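Local structure of nickel-dependent hydrogenase large subunit (3MYR) at residues L114-V119 / I545-H550; A176-P181 / Y268-E273. The protein catalyses the reversible oxidation of molecular hydrogen at a nickel-iron centre, as the large subunit of a heterodimeric hydrogenase that probably recycles hydrogen released by nitrogenase. All coordinates share one frame; numbering follows the deposited sequence.

Interaction 1. Residues L114-V119 / I545-H550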
loop_
_atom_site.group_PDB
_atom_site.type_symbol
_atom_site.label_atom_id
_atom_site.label_comp_id
_atom_site.label_asym_id
_atom_site.label_seq_id
_atom_site.Cartn_x
_atom_site.Cartn_y
_atom_site.Cartn_z
ATOM N N LEU B 114 0.067 -6.369 -16.850
ATOM C CA LEU B 114 -1.011 -6.961 -17.651
ATOM C C LEU B 114 -1.718 -5.978 -18.597
ATOM O O LEU B 114 -2.514 -6.411 -19.457
ATOM C CB LEU B 114 -2.041 -7.719 -16.821
ATOM C CG LEU B 114 -1.472 -8.927 -16.042
ATOM C CD1 LEU B 114 -2.592 -9.661 -15.263
ATOM C CD2 LEU B 114 -0.698 -9.912 -16.941
ATOM N N ASP B 115 -1.422 -4.682 -18.456
ATOM C CA ASP B 115 -1.807 -3.690 -19.466
ATOM C C ASP B 115 -0.984 -3.774 -20.754
ATOM O O ASP B 115 -1.377 -3.211 -21.784
ATOM C CB ASP B 115 -1.725 -2.227 -18.968
ATOM C CG ASP B 115 -2.656 -1.938 -17.763
ATOM O OD1 ASP B 115 -2.462 -0.894 -17.042
ATOM O OD2 ASP B 115 -3.529 -2.788 -17.491
ATOM N N TRP B 116 0.192 -4.357 -20.685
ATOM C CA TRP B 116 1.169 -4.227 -21.772
ATOM C C TRP B 116 1.497 -5.620 -22.279
ATOM O O TRP B 116 2.104 -5.750 -23.348
ATOM C CB TRP B 116 2.500 -3.609 -21.277
ATOM C CG TRP B 116 2.378 -2.345 -20.526
ATOM C CD1 TRP B 116 2.394 -2.180 -19.152
ATOM C CD2 TRP B 116 2.163 -1.041 -21.088
ATOM N NE1 TRP B 116 2.234 -0.850 -18.851
ATOM C CE2 TRP B 116 2.070 -0.134 -20.009
ATOM C CE3 TRP B 116 2.043 -0.554 -22.408
ATOM C CZ2 TRP B 116 1.871 1.255 -20.206
ATOM C CZ3 TRP B 116 1.828 0.807 -22.605
ATOM C CH2 TRP B 116 1.731 1.699 -21.504
ATOM N N VAL B 117 1.274 -6.628 -21.419
ATOM C CA VAL B 117 1.675 -8.018 -21.664
ATOM C C VAL B 117 0.423 -8.859 -21.888
ATOM O O VAL B 117 -0.516 -8.823 -21.073
ATOM C CB VAL B 117 2.431 -8.579 -20.437
ATOM C CG1 VAL B 117 2.572 -10.101 -20.498
ATOM C CG2 VAL B 117 3.806 -7.879 -20.285
ATOM N N ASP B 118 0.381 -9.568 -23.010
ATOM C CA ASP B 118 -0.750 -10.436 -23.345
ATOM C C ASP B 118 -0.437 -11.887 -22.917
ATOM O O ASP B 118 0.386 -12.581 -23.512
ATOM C CB ASP B 118 -1.008 -10.323 -24.851
ATOM C CG ASP B 118 -2.258 -11.095 -25.313
ATOM O OD1 ASP B 118 -2.666 -12.050 -24.624
ATOM O OD2 ASP B 118 -2.773 -10.797 -26.420
ATOM N N VAL B 119 -1.109 -12.361 -21.897
ATOM C CA VAL B 119 -0.805 -13.669 -21.378
ATOM C C VAL B 119 -1.185 -14.807 -22.323
ATOM O O VAL B 119 -0.512 -15.826 -22.350
ATOM C CB VAL B 119 -1.556 -13.865 -20.039
ATOM C CG1 VAL B 119 -1.436 -15.339 -19.627
ATOM C CG2 VAL B 119 -0.862 -12.954 -18.986
ATOM N N ILE B 545 -7.315 3.411 -20.945
ATOM C CA ILE B 545 -7.533 4.108 -19.684
ATOM C C ILE B 545 -6.648 3.470 -18.592
ATOM O O ILE B 545 -5.934 4.177 -17.859
ATOM C CB ILE B 545 -9.029 4.080 -19.315
ATOM C CG1 ILE B 545 -9.768 5.126 -20.153
ATOM C CG2 ILE B 545 -9.224 4.371 -17.787
ATOM C CD1 ILE B 545 -11.359 5.101 -19.939
ATOM N N LEU B 546 -6.661 2.137 -18.535
ATOM C CA LEU B 546 -5.955 1.418 -17.510
ATOM C C LEU B 546 -4.462 1.705 -17.621
ATOM O O LEU B 546 -3.809 1.872 -16.627
ATOM C CB LEU B 546 -6.223 -0.096 -17.629
ATOM C CG LEU B 546 -7.694 -0.541 -17.443
ATOM C CD1 LEU B 546 -7.776 -2.076 -17.526
ATOM C CD2 LEU B 546 -8.272 -0.069 -16.144
ATOM N N ARG B 547 -3.910 1.694 -18.831
ATOM C CA ARG B 547 -2.457 1.898 -18.937
ATOM C C ARG B 547 -2.029 3.185 -18.257
ATOM O O ARG B 547 -1.050 3.190 -17.550
ATOM C CB ARG B 547 -2.033 1.961 -20.425
ATOM C CG ARG B 547 -1.903 0.636 -21.023
ATOM C CD ARG B 547 -1.661 0.696 -22.541
ATOM N NE ARG B 547 -1.540 -0.654 -23.020
ATOM C CZ ARG B 547 -1.131 -1.025 -24.224
ATOM N NH1 ARG B 547 -0.877 -0.134 -25.174
ATOM N NH2 ARG B 547 -1.035 -2.313 -24.482
ATOM N N THR B 548 -2.773 4.272 -18.484
ATOM C CA THR B 548 -2.432 5.584 -17.961
ATOM C C THR B 548 -2.790 5.705 -16.487
ATOM O O THR B 548 -1.929 6.108 -15.650
ATOM C CB THR B 548 -3.070 6.695 -18.798
ATOM O OG1 THR B 548 -2.385 6.778 -20.051
ATOM C CG2 THR B 548 -2.957 8.106 -18.121
ATOM N N ILE B 549 -3.974 5.225 -16.126
ATOM C CA ILE B 549 -4.348 5.298 -14.688
ATOM C C ILE B 549 -3.321 4.460 -13.862
ATOM O O ILE B 549 -2.805 4.929 -12.872
ATOM C CB ILE B 549 -5.841 4.884 -14.446
ATOM C CG1 ILE B 549 -6.842 5.944 -14.986
ATOM C CG2 ILE B 549 -6.148 4.610 -12.968
ATOM C CD1 ILE B 549 -6.622 7.365 -14.538
ATOM N N HIS B 550 -2.991 3.250 -14.314
ATOM C CA HIS B 550 -2.078 2.380 -13.548
ATOM C C HIS B 550 -0.683 3.005 -13.492
ATOM O O HIS B 550 0.051 2.812 -12.524
ATOM C CB HIS B 550 -1.975 0.992 -14.174
ATOM C CG HIS B 550 -3.195 0.147 -13.981
ATOM N ND1 HIS B 550 -3.646 -0.742 -14.940
ATOM C CD2 HIS B 550 -4.021 0.001 -12.914
ATOM C CE1 HIS B 550 -4.698 -1.391 -14.467
ATOM N NE2 HIS B 550 -4.948 -0.957 -13.245
#
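Asp115, Trp116, Arg547 and His550 form a buried polar contact between helix 543-551 and the loop that leaves helix 86-112, illustrating how helix side chains can tie down a distant loop by reaching both a backbone carbonyl and a carboxylate. Arg547, extended from CG to NE, approaches the carbonyl of Asp115 side-on and gives it two hydrogen bonds: NH2 donates in the carbonyl plane, NE (2.8 Å to Asp115 O) from above it. That oxygen lies close to the guanidinium plane. One face of the guanidinium rests on Trp116, the planes 21° apart, while Arg547 CD makes a CH-pi contact 3.8 Å from the centroid of the Trp116 six-membered ring. One helical turn on, His550 ND1 meets Asp115 OD1 at the ring edge in a nearly straight hydrogen bond (169°), carboxylate and ring almost coplanar. Its modelled length is very short and therefore doubtful. Asp115 OD2 forms a salt bridge with Arg12, and His550 NE2 bonds Thr11 O, fixing both groups in rotation. Carbonyl, aromatic face and Ala176 O, a second acceptor for NH2, help orient Arg547. With both ring nitrogens apparently donating, the chemistry is consistent with a cationic, doubly protonated His550 paired with an ionised Asp115.

Interaction 2. Residues A176-P181 / Y268-E273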
loop_
_atom_site.group_PDB
_atom_site.type_symbol
_atom_site.label_atom_id
_atom_site.label_comp_id
_atom_site.label_asym_id
_atom_site.label_seq_id
_atom_site.Cartn_x
_atom_site.Cartn_y
_atom_site.Cartn_z
ATOM N N ALA B 176 -4.141 -3.055 -28.910
ATOM C CA ALA B 176 -3.184 -2.268 -28.112
ATOM C C ALA B 176 -1.997 -3.132 -27.634
ATOM O O ALA B 176 -0.927 -2.628 -27.241
ATOM C CB ALA B 176 -3.905 -1.590 -26.903
ATOM N N TYR B 177 -2.191 -4.450 -27.622
ATOM C CA TYR B 177 -1.057 -5.349 -27.222
ATOM C C TYR B 177 -0.092 -5.555 -28.377
ATOM O O TYR B 177 -0.516 -5.950 -29.452
ATOM C CB TYR B 177 -1.562 -6.712 -26.730
ATOM C CG TYR B 177 -2.226 -6.710 -25.370
ATOM C CD1 TYR B 177 -3.560 -7.092 -25.239
ATOM C CD2 TYR B 177 -1.469 -6.449 -24.194
ATOM C CE1 TYR B 177 -4.166 -7.178 -23.965
ATOM C CE2 TYR B 177 -2.019 -6.553 -22.928
ATOM C CZ TYR B 177 -3.384 -6.924 -22.820
ATOM O OH TYR B 177 -3.936 -6.959 -21.565
ATOM N N ARG B 178 1.187 -5.240 -28.186
ATOM C CA ARG B 178 2.091 -5.218 -29.329
ATOM C C ARG B 178 3.312 -6.150 -29.195
ATOM O O ARG B 178 4.025 -6.363 -30.183
ATOM C CB ARG B 178 2.565 -3.778 -29.622
ATOM C CG ARG B 178 1.458 -2.638 -29.765
ATOM C CD ARG B 178 2.267 -1.409 -30.181
ATOM N NE ARG B 178 2.018 -0.028 -29.710
ATOM C CZ ARG B 178 0.893 0.566 -29.911
ATOM N NH1 ARG B 178 0.690 1.819 -29.540
ATOM N NH2 ARG B 178 -0.092 -0.185 -30.405
ATOM N N LEU B 179 3.615 -6.620 -27.977
ATOM C CA LEU B 179 4.791 -7.511 -27.768
ATOM C C LEU B 179 4.702 -8.817 -28.556
ATOM O O LEU B 179 3.644 -9.437 -28.623
ATOM C CB LEU B 179 5.013 -7.833 -26.261
ATOM C CG LEU B 179 5.126 -6.675 -25.283
ATOM C CD1 LEU B 179 5.320 -7.250 -23.804
ATOM C CD2 LEU B 179 6.275 -5.748 -25.671
ATOM N N PRO B 180 5.830 -9.302 -29.044
ATOM C CA PRO B 180 5.869 -10.666 -29.612
ATOM C C PRO B 180 5.622 -11.733 -28.501
ATOM O O PRO B 180 5.848 -11.466 -27.314
ATOM C CB PRO B 180 7.323 -10.802 -30.152
ATOM C CG PRO B 180 8.137 -9.887 -29.221
ATOM C CD PRO B 180 7.172 -8.705 -28.880
ATOM N N PRO B 181 5.106 -12.920 -28.887
ATOM C CA PRO B 181 4.891 -14.041 -27.921
ATOM C C PRO B 181 6.058 -14.240 -26.936
ATOM O O PRO B 181 5.810 -14.360 -25.727
ATOM C CB PRO B 181 4.780 -15.257 -28.822
ATOM C CG PRO B 181 4.039 -14.689 -30.129
ATOM C CD PRO B 181 4.749 -13.271 -30.284
ATOM N N TYR B 268 6.250 0.650 -27.180
ATOM C CA TYR B 268 5.145 1.520 -26.772
ATOM C C TYR B 268 5.548 3.025 -26.692
ATOM O O TYR B 268 5.070 3.771 -25.838
ATOM C CB TYR B 268 4.646 1.046 -25.395
ATOM C CG TYR B 268 3.915 -0.296 -25.470
ATOM C CD1 TYR B 268 4.487 -1.437 -24.929
ATOM C CD2 TYR B 268 2.678 -0.414 -26.137
ATOM C CE1 TYR B 268 3.829 -2.651 -24.998
ATOM C CE2 TYR B 268 2.015 -1.630 -26.226
ATOM C CZ TYR B 268 2.580 -2.739 -25.629
ATOM O OH TYR B 268 1.925 -3.970 -25.610
ATOM N N LYS B 269 6.396 3.445 -27.617
ATOM C CA LYS B 269 7.080 4.706 -27.562
ATOM C C LYS B 269 6.052 5.796 -27.768
ATOM O O LYS B 269 6.225 6.882 -27.216
ATOM C CB LYS B 269 8.135 4.797 -28.678
ATOM C CG LYS B 269 9.463 4.034 -28.348
ATOM C CD LYS B 269 10.332 4.014 -29.656
ATOM C CE LYS B 269 11.579 3.195 -29.474
ATOM N NZ LYS B 269 12.608 3.485 -30.535
ATOM N N ASP B 270 4.977 5.510 -28.506
ATOM C CA ASP B 270 3.881 6.496 -28.657
ATOM C C ASP B 270 3.163 6.787 -27.291
ATOM O O ASP B 270 2.522 7.841 -27.129
ATOM C CB ASP B 270 2.842 6.047 -29.703
ATOM C CG ASP B 270 2.210 4.704 -29.342
ATOM O OD1 ASP B 270 0.962 4.609 -29.226
ATOM O OD2 ASP B 270 2.971 3.734 -29.096
ATOM N N TRP B 271 3.353 5.929 -26.290
ATOM C CA TRP B 271 2.792 6.194 -24.941
ATOM C C TRP B 271 3.677 7.215 -24.247
ATOM O O TRP B 271 3.435 7.594 -23.093
ATOM C CB TRP B 271 2.627 4.872 -24.121
ATOM C CG TRP B 271 1.370 4.186 -24.621
ATOM C CD1 TRP B 271 1.246 3.441 -25.761
ATOM C CD2 TRP B 271 0.043 4.357 -24.102
ATOM N NE1 TRP B 271 -0.076 3.089 -25.958
ATOM C CE2 TRP B 271 -0.840 3.629 -24.964
ATOM C CE3 TRP B 271 -0.490 5.040 -22.976
ATOM C CZ2 TRP B 271 -2.239 3.599 -24.773
ATOM C CZ3 TRP B 271 -1.842 4.940 -22.726
ATOM C CH2 TRP B 271 -2.726 4.249 -23.650
ATOM N N GLY B 272 4.729 7.619 -24.944
ATOM C CA GLY B 272 5.542 8.746 -24.482
ATOM C C GLY B 272 4.933 10.057 -24.977
ATOM O O GLY B 272 5.493 11.127 -24.753
ATOM N N GLU B 273 3.740 10.007 -25.576
ATOM C CA GLU B 273 3.137 11.225 -26.128
ATOM C C GLU B 273 1.778 11.482 -25.565
ATOM O O GLU B 273 1.043 12.370 -26.084
ATOM C CB GLU B 273 3.036 11.150 -27.675
ATOM C CG GLU B 273 4.421 10.906 -28.346
ATOM C CD GLU B 273 4.296 10.730 -29.876
ATOM O OE1 GLU B 273 3.635 11.608 -30.483
ATOM O OE2 GLU B 273 4.863 9.742 -30.455
#
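Arg178 passes obliquely by Tyr268 where the loop before helix 181-201 meets the turn that follows helix 236-265, an example of an arginine that crosses a tyrosine at a slant to reach an acid beyond it. From CB, which is 4.1 Å from Tyr268 CE2, the Arg178 chain passes close to the CE2 and CD2 atoms of the ring. CG comes nearer, at 3.7 Å from the same Tyr268 CE2. At chi3 (-141°) the chain bends, which keeps NE beside the ring, 3.7 Å from Tyr268 CD2; NE also makes a weak hydrogen bond to Phe267 O. The guanidinium is inclined 30° to the tyrosine ring. At the tip, NH1 forms a salt bridge with Asp270, 2.8 Å from OD1, and a hydrogen bond to OD2, on the syn side but somewhat out of the carboxylate plane. Arg274 forms a salt bridge with the same OD1, so the two arginines probably share the charge of Asp270.

The far end of Tyr268 is held by the backbone: Arg178 N donates to Tyr268 OH (3.0 Å, 160°), and that hydroxyl is also hydrogen-bonded to Trp116 O. Ala176 O approaches the ring edge at Tyr268 CE2, 3.3 Å away, and Leu179 CD2 packs against CE1. This is a loop-to-loop junction within the helical part of the large subunit, away from its metal sites: a buried tyrosine pins the backbone, and a more exposed arginine-aspartate salt bridge lies beside it.

How the interactions relate
Interactions 1 and 2 are adjoining parts of one junction, their centres 10 Å apart, and interaction 2 is nested along the chain inside the loop closed by interaction 1. They join directly: Arg547 NH2 lies 2.8 Å from Ala176 O, a probable hydrogen bond, and Leu114 O lies 2.6 Å from Tyr177 OH, another. Trp116 is shared as well, since Tyr268 and Trp271 both meet its ring edge-to-face, and Thr548 of helix 543-551 packs on Trp271. Interaction 1 is nearer the catalytic centre: the side chain of His550 is about 13 Å from the nickel-iron cofactor and about 11 Å from that of Cys555, a predicted nickel ligand.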